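Local coordinates for chromosomal replication initiator protein DnaA (Thermotoga maritima, PDB 2Z4S) that binds and hydrolyses ATP as an AAA+ protein and probably assembles in its ATP form at the replication origin to start chromosomal replication, at residues Gly128-Leu133 with Met254-Lys259; Lys194-Leu199 with Ser226-Val231; Phe205-Thr210 with Leu241-Asp246; Leu216-Asn221 with Gln245-Ser250. All blocks are in the same frame, centred on the assembly; numbering follows the deposited sequence.

Contact 1. Residues Gly128-Leu133 with Met254-Lys259; sequences GRYNPL and MGLVAK
Leu256 makes most of the apolar contact, meeting Tyr130 through one branch and Leu133 through its CB. Its CD1 methyl lies against the root of the tyrosine, 3.8 Å from Tyr130 CB. From there it reaches CG and CD1 of the ring obliquely. The CB of Tyr130 points at 254-259, but the phenol end leads away. Leu133 comes in from the other loop with CG anti to its backbone N (chi1 169°). This brings its CD1 within 3.8 Å of Leu256 CB. A third apolar pair lies where helix 246-253 ends. Pro132 CD rests 3.9 Å from Met254 CG, and the two side chains cross at about a right angle. The peptide bond before Pro132 is cis.

The backbones add two CA-H...O contacts. Gly255 CA lies 3.5 Å from Pro132 O, an approach made easy by the absence of a side chain on the glycine. One residue further on, Leu133 CA faces Leu256 O at 3.4 Å.

Asn131 is anchored outside the pair. Its side chain points away from 254-259, giving its ND2 to Lys228 O and receiving Ile230 N on its OD1. Backbone hydrogen bonds also join Leu133 to strand 229-234.

Between the side chains of the two loops the chemistry is therefore apolar. It implies that 254-259 runs beside strand 133-136, packed by apolar groups at its start and joined further on by backbone bonds of Leu256 to Phe134 and Ala258 to Tyr136.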
loop_
_atom_site.group_PDB
_atom_site.type_symbol
_atom_site.label_atom_id
_atom_site.label_comp_id
_atom_site.label_asym_id
_atom_site.label_seq_id
_atom_site.Cartn_x
_atom_site.Cartn_y
_atom_site.Cartn_z
ATOM N N GLY A 128 18.161 3.416 0.586
ATOM C CA GLY A 128 19.238 3.686 -0.344
ATOM C C GLY A 128 19.988 2.457 -0.812
ATOM O O GLY A 128 20.434 2.408 -1.955
ATOM N N ARG A 129 20.125 1.463 0.060
ATOM C CA ARG A 129 20.839 0.234 -0.281
ATOM C C ARG A 129 20.220 -0.550 -1.435
ATOM O O ARG A 129 20.908 -1.320 -2.099
ATOM C CB ARG A 129 20.953 -0.670 0.948
ATOM C CG ARG A 129 21.437 -2.065 0.638
ATOM C CD ARG A 129 21.818 -2.785 1.905
ATOM N NE ARG A 129 22.860 -2.052 2.617
ATOM C CZ ARG A 129 23.256 -2.315 3.856
ATOM N NH1 ARG A 129 22.700 -3.304 4.544
ATOM N NH2 ARG A 129 24.204 -1.579 4.409
ATOM N N TYR A 130 18.927 -0.372 -1.674
ATOM C CA TYR A 130 18.287 -1.080 -2.771
ATOM C C TYR A 130 17.290 -0.156 -3.453
ATOM O O TYR A 130 16.106 -0.154 -3.112
ATOM C CB TYR A 130 17.567 -2.335 -2.266
ATOM C CG TYR A 130 18.404 -3.236 -1.378
ATOM C CD1 TYR A 130 18.113 -3.373 -0.012
ATOM C CD2 TYR A 130 19.481 -3.951 -1.889
ATOM C CE1 TYR A 130 18.874 -4.201 0.817
ATOM C CE2 TYR A 130 20.250 -4.785 -1.064
ATOM C CZ TYR A 130 19.943 -4.907 0.286
ATOM O OH TYR A 130 20.701 -5.728 1.100
ATOM N N ASN A 131 17.768 0.623 -4.420
ATOM C CA ASN A 131 16.909 1.561 -5.128
ATOM C C ASN A 131 16.601 1.151 -6.554
ATOM O O ASN A 131 17.498 1.006 -7.373
ATOM C CB ASN A 131 17.551 2.935 -5.145
ATOM C CG ASN A 131 16.631 3.999 -4.616
ATOM O OD1 ASN A 131 15.417 3.954 -4.839
ATOM N ND2 ASN A 131 17.196 4.974 -3.919
ATOM N N PRO A 132 15.320 0.996 -6.886
ATOM C CA PRO A 132 14.183 1.189 -5.993
ATOM C C PRO A 132 13.527 -0.142 -5.618
ATOM O O PRO A 132 13.974 -1.219 -6.007
ATOM C CB PRO A 132 13.253 2.015 -6.850
ATOM C CG PRO A 132 13.353 1.258 -8.174
ATOM C CD PRO A 132 14.862 0.933 -8.288
ATOM N N LEU A 133 12.444 -0.046 -4.867
ATOM C CA LEU A 133 11.683 -1.217 -4.473
ATOM C C LEU A 133 10.387 -1.098 -5.259
ATOM O O LEU A 133 9.765 -0.032 -5.283
ATOM C CB LEU A 133 11.398 -1.187 -2.964
ATOM C CG LEU A 133 10.399 -2.189 -2.375
ATOM C CD1 LEU A 133 10.693 -3.612 -2.824
ATOM C CD2 LEU A 133 10.449 -2.054 -0.871
ATOM N N MET A 254 15.038 -2.416 -12.406
ATOM C CA MET A 254 16.439 -2.258 -12.017
ATOM C C MET A 254 16.716 -2.313 -10.519
ATOM O O MET A 254 17.762 -1.853 -10.058
ATOM C CB MET A 254 16.997 -0.942 -12.564
ATOM C CG MET A 254 16.558 0.284 -11.782
ATOM S SD MET A 254 17.584 1.720 -12.121
ATOM C CE MET A 254 16.626 2.473 -13.379
ATOM N N GLY A 255 15.784 -2.855 -9.753
ATOM C CA GLY A 255 16.002 -2.947 -8.324
ATOM C C GLY A 255 15.136 -4.053 -7.770
ATOM O O GLY A 255 14.696 -4.945 -8.523
ATOM N N LEU A 256 14.891 -4.001 -6.460
ATOM C CA LEU A 256 14.048 -4.986 -5.799
ATOM C C LEU A 256 12.645 -4.972 -6.390
ATOM O O LEU A 256 12.042 -3.916 -6.559
ATOM C CB LEU A 256 13.977 -4.701 -4.305
ATOM C CG LEU A 256 15.171 -5.227 -3.519
ATOM C CD1 LEU A 256 14.941 -5.026 -2.026
ATOM C CD2 LEU A 256 15.357 -6.703 -3.846
ATOM N N VAL A 257 12.138 -6.161 -6.693
ATOM C CA VAL A 257 10.819 -6.315 -7.275
ATOM C C VAL A 257 10.046 -7.430 -6.595
ATOM O O VAL A 257 10.034 -8.546 -7.092
ATOM C CB VAL A 257 10.935 -6.662 -8.750
ATOM C CG1 VAL A 257 9.560 -6.828 -9.366
ATOM C CG2 VAL A 257 11.729 -5.586 -9.447
ATOM N N ALA A 258 9.392 -7.131 -5.478
ATOM C CA ALA A 258 8.623 -8.139 -4.753
ATOM C C ALA A 258 7.172 -8.281 -5.228
ATOM O O ALA A 258 6.608 -7.374 -5.828
ATOM C CB ALA A 258 8.647 -7.824 -3.277
ATOM N N LYS A 259 6.573 -9.434 -4.948
ATOM C CA LYS A 259 5.184 -9.715 -5.329
ATOM C C LYS A 259 4.321 -10.210 -4.150
ATOM O O LYS A 259 4.716 -11.118 -3.416
ATOM C CB LYS A 259 5.151 -10.773 -6.428
ATOM C CG LYS A 259 3.760 -11.251 -6.742
ATOM C CD LYS A 259 3.777 -12.476 -7.617
ATOM C CE LYS A 259 2.367 -12.894 -7.970
ATOM N NZ LYS A 259 2.320 -14.213 -8.647
#

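Contact 2. Residues Lys194-Leu199 with Ser226-Val231; sequences KVDILL and SGKQIV
Leu198 and Gln229 share the straightest bond between these neighbouring strands. Leu198 N gives to Gln229 O at 2.9 Å (N-H...O 171°). Val231 N then gives to Leu198 O at 3.0 Å, and a weak bond runs from Gln229 N to Asp196 O. The strands are parallel, with segment axes 4.8 Å apart. Ile197 and Gln229 lie side by side on one face, as do Leu199 and Val231, whose CD2 and CG2 methyls meet at 3.9 Å. Leu198 and Ile230 turn to the opposite face.

Just before the two strands begin, Lys228 bends at chi2 (-85°) and brings NZ to Asp196 OD1, a weak salt bridge of 3.2 Å. With an alanine in place of Lys228, that carboxylate oxygen would probably lose its charged mate.

Further bonds, most of them to residues outside the pair, hold the polar groups. Asp196 OD2 takes the amide of Arg162. The Gln229 amide bends away from Ile197. Its OE1 takes Gly128 N, while NE2 gives to Tyr130 O and, from above the carbonyl plane, to Ile230 O.

This is the strand pair of a beta-alpha-beta unit whose connecting helix is 210-224. Leu223 of that helix covers Leu198 and Ile230. Leu147 and Ile150 of helix 143-157 cover the Ile197, Leu199 and Val231 face, and strands 133-136 and 163-167 flank the pair.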
loop_
_atom_site.group_PDB
_atom_site.type_symbol
_atom_site.label_atom_id
_atom_site.label_comp_id
_atom_site.label_asym_id
_atom_site.label_seq_id
_atom_site.Cartn_x
_atom_site.Cartn_y
_atom_site.Cartn_z
ATOM N N LYS A 194 13.487 18.569 -2.239
ATOM C CA LYS A 194 13.116 18.335 -0.847
ATOM C C LYS A 194 12.571 16.953 -0.442
ATOM O O LYS A 194 11.572 16.868 0.277
ATOM C CB LYS A 194 12.118 19.416 -0.412
ATOM C CG LYS A 194 12.190 20.695 -1.247
ATOM C CD LYS A 194 11.413 21.842 -0.618
ATOM C CE LYS A 194 12.152 22.396 0.597
ATOM N NZ LYS A 194 11.423 23.508 1.276
ATOM N N VAL A 195 13.214 15.876 -0.890
ATOM C CA VAL A 195 12.778 14.528 -0.508
ATOM C C VAL A 195 13.955 13.589 -0.458
ATOM O O VAL A 195 14.811 13.623 -1.339
ATOM C CB VAL A 195 11.746 13.906 -1.485
ATOM C CG1 VAL A 195 10.487 14.738 -1.504
ATOM C CG2 VAL A 195 12.342 13.763 -2.871
ATOM N N ASP A 196 13.991 12.744 0.569
ATOM C CA ASP A 196 15.072 11.784 0.724
ATOM C C ASP A 196 14.544 10.438 0.299
ATOM O O ASP A 196 15.235 9.648 -0.341
ATOM C CB ASP A 196 15.515 11.759 2.170
ATOM C CG ASP A 196 15.642 13.148 2.739
ATOM O OD1 ASP A 196 16.233 14.011 2.045
ATOM O OD2 ASP A 196 15.153 13.379 3.867
ATOM N N ILE A 197 13.302 10.181 0.662
ATOM C CA ILE A 197 12.669 8.947 0.266
ATOM C C ILE A 197 11.306 9.336 -0.288
ATOM O O ILE A 197 10.584 10.150 0.306
ATOM C CB ILE A 197 12.531 7.960 1.438
ATOM C CG1 ILE A 197 11.817 6.708 0.940
ATOM C CG2 ILE A 197 11.813 8.614 2.610
ATOM C CD1 ILE A 197 11.571 5.694 2.002
ATOM N N LEU A 198 10.985 8.769 -1.449
ATOM C CA LEU A 198 9.742 9.038 -2.163
ATOM C C LEU A 198 8.984 7.715 -2.323
ATOM O O LEU A 198 9.497 6.759 -2.907
ATOM C CB LEU A 198 10.104 9.664 -3.522
ATOM C CG LEU A 198 9.136 10.163 -4.604
ATOM C CD1 LEU A 198 8.988 9.126 -5.693
ATOM C CD2 LEU A 198 7.806 10.526 -3.992
ATOM N N LEU A 199 7.773 7.654 -1.780
ATOM C CA LEU A 199 6.970 6.440 -1.868
ATOM C C LEU A 199 5.812 6.743 -2.796
ATOM O O LEU A 199 5.063 7.669 -2.519
ATOM C CB LEU A 199 6.432 6.089 -0.482
ATOM C CG LEU A 199 7.442 6.214 0.664
ATOM C CD1 LEU A 199 6.706 6.403 1.972
ATOM C CD2 LEU A 199 8.343 4.991 0.710
ATOM N N SER A 226 21.160 10.550 -6.601
ATOM C CA SER A 226 21.534 11.146 -5.323
ATOM C C SER A 226 21.251 10.236 -4.118
ATOM O O SER A 226 21.201 10.694 -2.972
ATOM C CB SER A 226 20.833 12.491 -5.160
ATOM O OG SER A 226 19.649 12.523 -5.924
ATOM N N GLY A 227 21.074 8.944 -4.399
ATOM C CA GLY A 227 20.830 7.961 -3.358
ATOM C C GLY A 227 19.501 8.031 -2.634
ATOM O O GLY A 227 19.347 7.417 -1.579
ATOM N N LYS A 228 18.542 8.771 -3.182
ATOM C CA LYS A 228 17.222 8.893 -2.565
ATOM C C LYS A 228 16.413 7.623 -2.834
ATOM O O LYS A 228 16.281 7.211 -3.990
ATOM C CB LYS A 228 16.488 10.075 -3.163
ATOM C CG LYS A 228 17.290 11.342 -3.192
ATOM C CD LYS A 228 17.204 12.094 -1.897
ATOM C CE LYS A 228 17.616 13.538 -2.128
ATOM N NZ LYS A 228 17.185 14.440 -1.018
ATOM N N GLN A 229 15.866 7.012 -1.784
ATOM C CA GLN A 229 15.090 5.783 -1.952
ATOM C C GLN A 229 13.773 6.001 -2.691
ATOM O O GLN A 229 13.041 6.942 -2.400
ATOM C CB GLN A 229 14.798 5.152 -0.587
ATOM C CG GLN A 229 13.994 3.839 -0.644
ATOM C CD GLN A 229 14.774 2.692 -1.265
ATOM O OE1 GLN A 229 15.937 2.469 -0.918
ATOM N NE2 GLN A 229 14.135 1.949 -2.174
ATOM N N ILE A 230 13.477 5.121 -3.641
ATOM C CA ILE A 230 12.246 5.192 -4.418
ATOM C C ILE A 230 11.488 3.900 -4.146
ATOM O O ILE A 230 12.097 2.827 -4.128
ATOM C CB ILE A 230 12.508 5.183 -5.955
ATOM C CG1 ILE A 230 13.574 6.203 -6.355
ATOM C CG2 ILE A 230 11.216 5.458 -6.696
ATOM C CD1 ILE A 230 13.050 7.601 -6.543
ATOM N N VAL A 231 10.178 3.980 -3.924
ATOM C CA VAL A 231 9.379 2.763 -3.744
ATOM C C VAL A 231 8.103 2.951 -4.568
ATOM O O VAL A 231 7.430 3.971 -4.455
ATOM C CB VAL A 231 9.037 2.477 -2.251
ATOM C CG1 VAL A 231 8.249 1.197 -2.139
ATOM C CG2 VAL A 231 10.301 2.327 -1.441
#

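Contact 3. Residues Phe205-Thr210 with Leu241-Asp246; sequences FLIGKT and LSEFQD
Ile207 meets Phe244 and Ser242 through the two branches set by its chi1 of -62°. CG1 stands anti to the carbonyl carbon and reaches Phe244 CE1 at 3.8 Å, the side chains crossing at about a right angle. CG2 is anti to the backbone N and lies against Ser242. Gln245, with a chi1 of -69° and an extended chain, sends its amide toward Thr210, where NE2 comes 3.0 Å from Thr210 O. The same NE2 is hydrogen-bonded to Thr214 OG1, and its OE1 takes Arg247 NE.

The Phe244 ring fits against the backbone of the opposing loop. Ile207 N lies at its edge, near the ring plane, 3.5 Å from CE1. Leu206 CB touches CZ at 3.7 Å. Over one ring face, within its own segment, sits Leu241 CD1.

Polar contact across the loops is slight. Gly208 N gives a straight but weak hydrogen bond to Glu243 O, 3.3 Å long. Beside it Glu243 OE1 lies 3.4 Å from Gly208 CA. The backbone angles of Gly208 suit glycine, and an inverse gamma turn centred on Lys209 follows, leading into helix 210-224. Gln213 of that helix ties both loops: its NE2 gives to Leu206 O and Glu243 O, and its OE1 takes Gln245 N.

Both loops follow strands of the parallel sheet, 197-201 and 229-234, and each runs into the next helix. In the P-loop fold of AAA+ proteins such loops lie at the nucleotide edge of the sheet. Here the first one follows Asp202 of the magnesium site, and the Leu206 side chain is about 13 Å from the magnesium ion.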
loop_
_atom_site.group_PDB
_atom_site.type_symbol
_atom_site.label_atom_id
_atom_site.label_comp_id
_atom_site.label_asym_id
_atom_site.label_seq_id
_atom_site.Cartn_x
_atom_site.Cartn_y
_atom_site.Cartn_z
ATOM N N PHE A 205 -2.157 4.070 -12.449
ATOM C CA PHE A 205 -2.969 5.230 -12.752
ATOM C C PHE A 205 -2.336 6.022 -13.874
ATOM O O PHE A 205 -2.998 6.819 -14.519
ATOM C CB PHE A 205 -3.089 6.117 -11.523
ATOM C CG PHE A 205 -4.038 7.244 -11.698
ATOM C CD1 PHE A 205 -5.407 7.016 -11.696
ATOM C CD2 PHE A 205 -3.570 8.541 -11.884
ATOM C CE1 PHE A 205 -6.307 8.069 -11.872
ATOM C CE2 PHE A 205 -4.457 9.603 -12.065
ATOM C CZ PHE A 205 -5.831 9.366 -12.057
ATOM N N LEU A 206 -1.046 5.791 -14.094
ATOM C CA LEU A 206 -0.291 6.476 -15.129
ATOM C C LEU A 206 -0.333 5.790 -16.494
ATOM O O LEU A 206 0.363 6.197 -17.425
ATOM C CB LEU A 206 1.152 6.663 -14.668
ATOM C CG LEU A 206 1.345 7.879 -13.760
ATOM C CD1 LEU A 206 0.264 7.908 -12.689
ATOM C CD2 LEU A 206 2.725 7.852 -13.150
ATOM N N ILE A 207 -1.145 4.747 -16.616
ATOM C CA ILE A 207 -1.289 4.052 -17.888
ATOM C C ILE A 207 -1.905 5.032 -18.888
ATOM O O ILE A 207 -2.960 5.619 -18.632
ATOM C CB ILE A 207 -2.216 2.845 -17.746
ATOM C CG1 ILE A 207 -1.604 1.854 -16.769
ATOM C CG2 ILE A 207 -2.430 2.187 -19.087
ATOM C CD1 ILE A 207 -2.526 0.722 -16.425
ATOM N N GLY A 208 -1.243 5.211 -20.026
ATOM C CA GLY A 208 -1.751 6.135 -21.022
ATOM C C GLY A 208 -1.254 7.543 -20.752
ATOM O O GLY A 208 -0.918 8.281 -21.668
ATOM N N LYS A 209 -1.191 7.914 -19.482
ATOM C CA LYS A 209 -0.731 9.240 -19.103
ATOM C C LYS A 209 0.750 9.438 -19.437
ATOM O O LYS A 209 1.533 9.789 -18.556
ATOM C CB LYS A 209 -0.948 9.430 -17.602
ATOM C CG LYS A 209 -2.229 8.799 -17.094
ATOM C CD LYS A 209 -3.469 9.540 -17.564
ATOM C CE LYS A 209 -4.730 8.729 -17.283
ATOM N NZ LYS A 209 -5.988 9.455 -17.608
ATOM N N THR A 210 1.134 9.235 -20.699
ATOM C CA THR A 210 2.545 9.386 -21.089
ATOM C C THR A 210 3.125 10.758 -20.760
ATOM O O THR A 210 4.348 10.915 -20.673
ATOM C CB THR A 210 2.795 9.083 -22.605
ATOM O OG1 THR A 210 1.861 9.814 -23.410
ATOM C CG2 THR A 210 2.669 7.578 -22.885
ATOM N N LEU A 241 2.488 -3.732 -17.421
ATOM C CA LEU A 241 1.909 -2.391 -17.397
ATOM C C LEU A 241 1.668 -1.844 -18.815
ATOM O O LEU A 241 2.593 -1.349 -19.476
ATOM C CB LEU A 241 2.818 -1.419 -16.642
ATOM C CG LEU A 241 2.696 -1.273 -15.127
ATOM C CD1 LEU A 241 3.551 -0.104 -14.676
ATOM C CD2 LEU A 241 1.256 -1.031 -14.738
ATOM N N SER A 242 0.418 -1.918 -19.266
ATOM C CA SER A 242 0.036 -1.439 -20.594
ATOM C C SER A 242 0.283 0.062 -20.753
ATOM O O SER A 242 0.196 0.821 -19.780
ATOM C CB SER A 242 -1.447 -1.714 -20.852
ATOM O OG SER A 242 -2.239 -0.591 -20.507
ATOM N N GLU A 243 0.574 0.477 -21.989
ATOM C CA GLU A 243 0.826 1.881 -22.325
ATOM C C GLU A 243 1.833 2.517 -21.373
ATOM O O GLU A 243 1.540 3.508 -20.697
ATOM C CB GLU A 243 -0.491 2.672 -22.321
ATOM C CG GLU A 243 -1.518 2.134 -23.307
ATOM C CD GLU A 243 -2.800 2.950 -23.357
ATOM O OE1 GLU A 243 -2.730 4.163 -23.634
ATOM O OE2 GLU A 243 -3.885 2.374 -23.130
ATOM N N PHE A 244 3.027 1.943 -21.332
ATOM C CA PHE A 244 4.065 2.453 -20.454
ATOM C C PHE A 244 5.440 2.565 -21.120
ATOM O O PHE A 244 5.954 1.604 -21.704
ATOM C CB PHE A 244 4.166 1.563 -19.204
ATOM C CG PHE A 244 3.742 2.248 -17.934
ATOM C CD1 PHE A 244 2.399 2.459 -17.656
ATOM C CD2 PHE A 244 4.696 2.716 -17.035
ATOM C CE1 PHE A 244 2.012 3.129 -16.501
ATOM C CE2 PHE A 244 4.324 3.384 -15.881
ATOM C CZ PHE A 244 2.982 3.593 -15.611
ATOM N N GLN A 245 6.035 3.746 -21.017
ATOM C CA GLN A 245 7.353 3.985 -21.583
ATOM C C GLN A 245 8.373 2.954 -21.081
ATOM O O GLN A 245 8.710 2.924 -19.901
ATOM C CB GLN A 245 7.813 5.405 -21.231
ATOM C CG GLN A 245 7.007 6.488 -21.931
ATOM C CD GLN A 245 7.259 7.885 -21.378
ATOM O OE1 GLN A 245 8.391 8.247 -21.052
ATOM N NE2 GLN A 245 6.195 8.686 -21.286
ATOM N N ASP A 246 8.856 2.110 -21.986
ATOM C CA ASP A 246 9.842 1.086 -21.656
ATOM C C ASP A 246 10.970 1.614 -20.779
ATOM O O ASP A 246 11.524 0.883 -19.962
ATOM C CB ASP A 246 10.462 0.525 -22.933
ATOM C CG ASP A 246 9.427 0.074 -23.936
ATOM O OD1 ASP A 246 8.726 -0.921 -23.651
ATOM O OD2 ASP A 246 9.313 0.717 -25.005
#

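Contact 4. Residues Leu216-Asn221 with Gln245-Ser250; sequences LFHTFN and QDRLVS
Leu216 opens the contact with its CD1 methyl 4.3 Å from Leu248 CD1, on the buried side of the two helices. The next residue, Phe217, does most of the work. Its CA lies 3.9 Å from Leu248 CD2, and with CG anti to the backbone N (chi1 179°) the ring reaches out to Arg247. The arginine chain, extended from CG to NE, passes over one face of this ring. Arg247 CD stands 3.6 Å from the ring centroid in a CH-pi contact. Beyond it the guanidinium lies flat on the ring, a cation-pi stack with CZ 4.1 Å from the centroid and planes 23° apart. His218 follows; its CE1 lies obliquely to Arg247 NH1, at 4.4 Å. Further along, Asn221 places its ND2 over the other face of the Phe217 ring, toward the rim.

Gln245 fixes the rotation of the guanidinium. NE and NH2 of Arg247 both give side-on to Gln245 OE1, each bond 2.8 Å long and close to the guanidinium plane. If Arg247 were an alanine, Phe217 would probably lose the cover of one face and Gln245 OE1 both of these donors.

The helix segments run at 35° to each other, their axes 10.1 Å apart at closest. Helix 246-253 thus lies against 210-224, and Arg251 extends the contact to Phe220 and Asn221. On another side, helix 184-193 touches His218 and Thr219 through Tyr191 and Arg192.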
loop_
_atom_site.group_PDB
_atom_site.type_symbol
_atom_site.label_atom_id
_atom_site.label_comp_id
_atom_site.label_asym_id
_atom_site.label_seq_id
_atom_site.Cartn_x
_atom_site.Cartn_y
_atom_site.Cartn_z
ATOM N N LEU A 216 7.755 11.753 -14.459
ATOM C CA LEU A 216 8.064 10.814 -13.385
ATOM C C LEU A 216 9.433 10.243 -13.696
ATOM O O LEU A 216 10.301 10.171 -12.820
ATOM C CB LEU A 216 7.037 9.676 -13.344
ATOM C CG LEU A 216 6.677 9.023 -12.004
ATOM C CD1 LEU A 216 6.059 7.676 -12.284
ATOM C CD2 LEU A 216 7.887 8.855 -11.138
ATOM N N PHE A 217 9.608 9.850 -14.956
ATOM C CA PHE A 217 10.862 9.287 -15.449
ATOM C C PHE A 217 12.111 10.037 -14.974
ATOM O O PHE A 217 13.032 9.431 -14.425
ATOM C CB PHE A 217 10.860 9.260 -16.977
ATOM C CG PHE A 217 12.125 8.715 -17.568
ATOM C CD1 PHE A 217 12.381 7.349 -17.554
ATOM C CD2 PHE A 217 13.085 9.570 -18.088
ATOM C CE1 PHE A 217 13.582 6.841 -18.048
ATOM C CE2 PHE A 217 14.286 9.074 -18.581
ATOM C CZ PHE A 217 14.535 7.704 -18.559
ATOM N N HIS A 218 12.159 11.346 -15.194
ATOM C CA HIS A 218 13.320 12.124 -14.766
ATOM C C HIS A 218 13.391 12.258 -13.242
ATOM O O HIS A 218 14.472 12.129 -12.651
ATOM C CB HIS A 218 13.308 13.511 -15.420
ATOM C CG HIS A 218 13.430 13.470 -16.913
ATOM N ND1 HIS A 218 14.476 12.843 -17.556
ATOM C CD2 HIS A 218 12.619 13.944 -17.888
ATOM C CE1 HIS A 218 14.300 12.929 -18.863
ATOM N NE2 HIS A 218 13.181 13.591 -19.091
ATOM N N THR A 219 12.239 12.516 -12.619
ATOM C CA THR A 219 12.157 12.646 -11.165
ATOM C C THR A 219 12.859 11.423 -10.600
ATOM O O THR A 219 13.667 11.511 -9.671
ATOM C CB THR A 219 10.699 12.634 -10.672
ATOM O OG1 THR A 219 9.902 13.509 -11.482
ATOM C CG2 THR A 219 10.637 13.110 -9.240
ATOM N N PHE A 220 12.545 10.277 -11.195
ATOM C CA PHE A 220 13.135 9.016 -10.795
ATOM C C PHE A 220 14.642 9.131 -10.884
ATOM O O PHE A 220 15.348 9.038 -9.880
ATOM C CB PHE A 220 12.670 7.897 -11.725
ATOM C CG PHE A 220 13.192 6.530 -11.356
ATOM C CD1 PHE A 220 12.395 5.632 -10.658
ATOM C CD2 PHE A 220 14.469 6.131 -11.734
ATOM C CE1 PHE A 220 12.862 4.359 -10.351
ATOM C CE2 PHE A 220 14.943 4.861 -11.430
ATOM C CZ PHE A 220 14.141 3.974 -10.740
ATOM N N ASN A 221 15.124 9.348 -12.104
ATOM C CA ASN A 221 16.554 9.435 -12.364
ATOM C C ASN A 221 17.336 10.413 -11.499
ATOM O O ASN A 221 18.477 10.142 -11.133
ATOM C CB ASN A 221 16.785 9.734 -13.844
ATOM C CG ASN A 221 16.320 8.603 -14.731
ATOM O OD1 ASN A 221 16.651 7.441 -14.489
ATOM N ND2 ASN A 221 15.554 8.927 -15.766
ATOM N N GLN A 245 6.035 3.746 -21.017
ATOM C CA GLN A 245 7.353 3.985 -21.583
ATOM C C GLN A 245 8.373 2.954 -21.081
ATOM O O GLN A 245 8.710 2.924 -19.901
ATOM C CB GLN A 245 7.813 5.405 -21.231
ATOM C CG GLN A 245 7.007 6.488 -21.931
ATOM C CD GLN A 245 7.259 7.885 -21.378
ATOM O OE1 GLN A 245 8.391 8.247 -21.052
ATOM N NE2 GLN A 245 6.195 8.686 -21.286
ATOM N N ASP A 246 8.856 2.110 -21.986
ATOM C CA ASP A 246 9.842 1.086 -21.656
ATOM C C ASP A 246 10.970 1.614 -20.779
ATOM O O ASP A 246 11.524 0.883 -19.962
ATOM C CB ASP A 246 10.462 0.525 -22.933
ATOM C CG ASP A 246 9.427 0.074 -23.936
ATOM O OD1 ASP A 246 8.726 -0.921 -23.651
ATOM O OD2 ASP A 246 9.313 0.717 -25.005
ATOM N N ARG A 247 11.333 2.876 -20.960
ATOM C CA ARG A 247 12.410 3.438 -20.163
ATOM C C ARG A 247 12.011 3.546 -18.704
ATOM O O ARG A 247 12.855 3.429 -17.819
ATOM C CB ARG A 247 12.824 4.806 -20.698
ATOM C CG ARG A 247 11.678 5.745 -20.958
ATOM C CD ARG A 247 12.211 7.112 -21.332
ATOM N NE ARG A 247 11.138 8.095 -21.391
ATOM C CZ ARG A 247 11.335 9.403 -21.479
ATOM N NH1 ARG A 247 12.571 9.880 -21.521
ATOM N NH2 ARG A 247 10.297 10.229 -21.506
ATOM N N LEU A 248 10.725 3.778 -18.456
ATOM C CA LEU A 248 10.220 3.855 -17.094
ATOM C C LEU A 248 10.192 2.429 -16.560
ATOM O O LEU A 248 10.807 2.119 -15.537
ATOM C CB LEU A 248 8.808 4.409 -17.077
ATOM C CG LEU A 248 8.629 5.702 -16.297
ATOM C CD1 LEU A 248 7.141 5.894 -16.045
ATOM C CD2 LEU A 248 9.399 5.661 -14.987
ATOM N N VAL A 249 9.469 1.566 -17.271
ATOM C CA VAL A 249 9.351 0.157 -16.914
ATOM C C VAL A 249 10.729 -0.442 -16.633
ATOM O O VAL A 249 10.880 -1.324 -15.794
ATOM C CB VAL A 249 8.689 -0.635 -18.048
ATOM C CG1 VAL A 249 8.427 -2.059 -17.603
ATOM C CG2 VAL A 249 7.402 0.048 -18.468
ATOM N N SER A 250 11.737 0.040 -17.344
ATOM C CA SER A 250 13.090 -0.443 -17.146
ATOM C C SER A 250 13.641 0.105 -15.818
ATOM O O SER A 250 14.506 -0.510 -15.180
ATOM C CB SER A 250 13.965 -0.001 -18.315
ATOM O OG SER A 250 13.959 1.412 -18.419
#

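In the fold
All four contacts lie in the AAA+ region, domain III. Contacts 1 and 2 touch through Asn131 and Pro132, with centres 12 Å apart. Contacts 3 and 4 share Gln245 and Asp246, and their centres are 11 Å apart. Helix 210-224 connects the two pairs. Its Phe220 touches Pro132 and Met254 of contact 1 and Ile230 of contact 2, while Leu216 meets Leu206 of contact 3. Contacts 1 and 3 do not touch; their nearest atoms are about 8 Å apart. None reaches the nucleotide. The Leu199 side chain of contact 2 is about 11 Å from the magnesium ion, and that of Val231 about 12 Å from ADP. Contact 4 lies away from these sites.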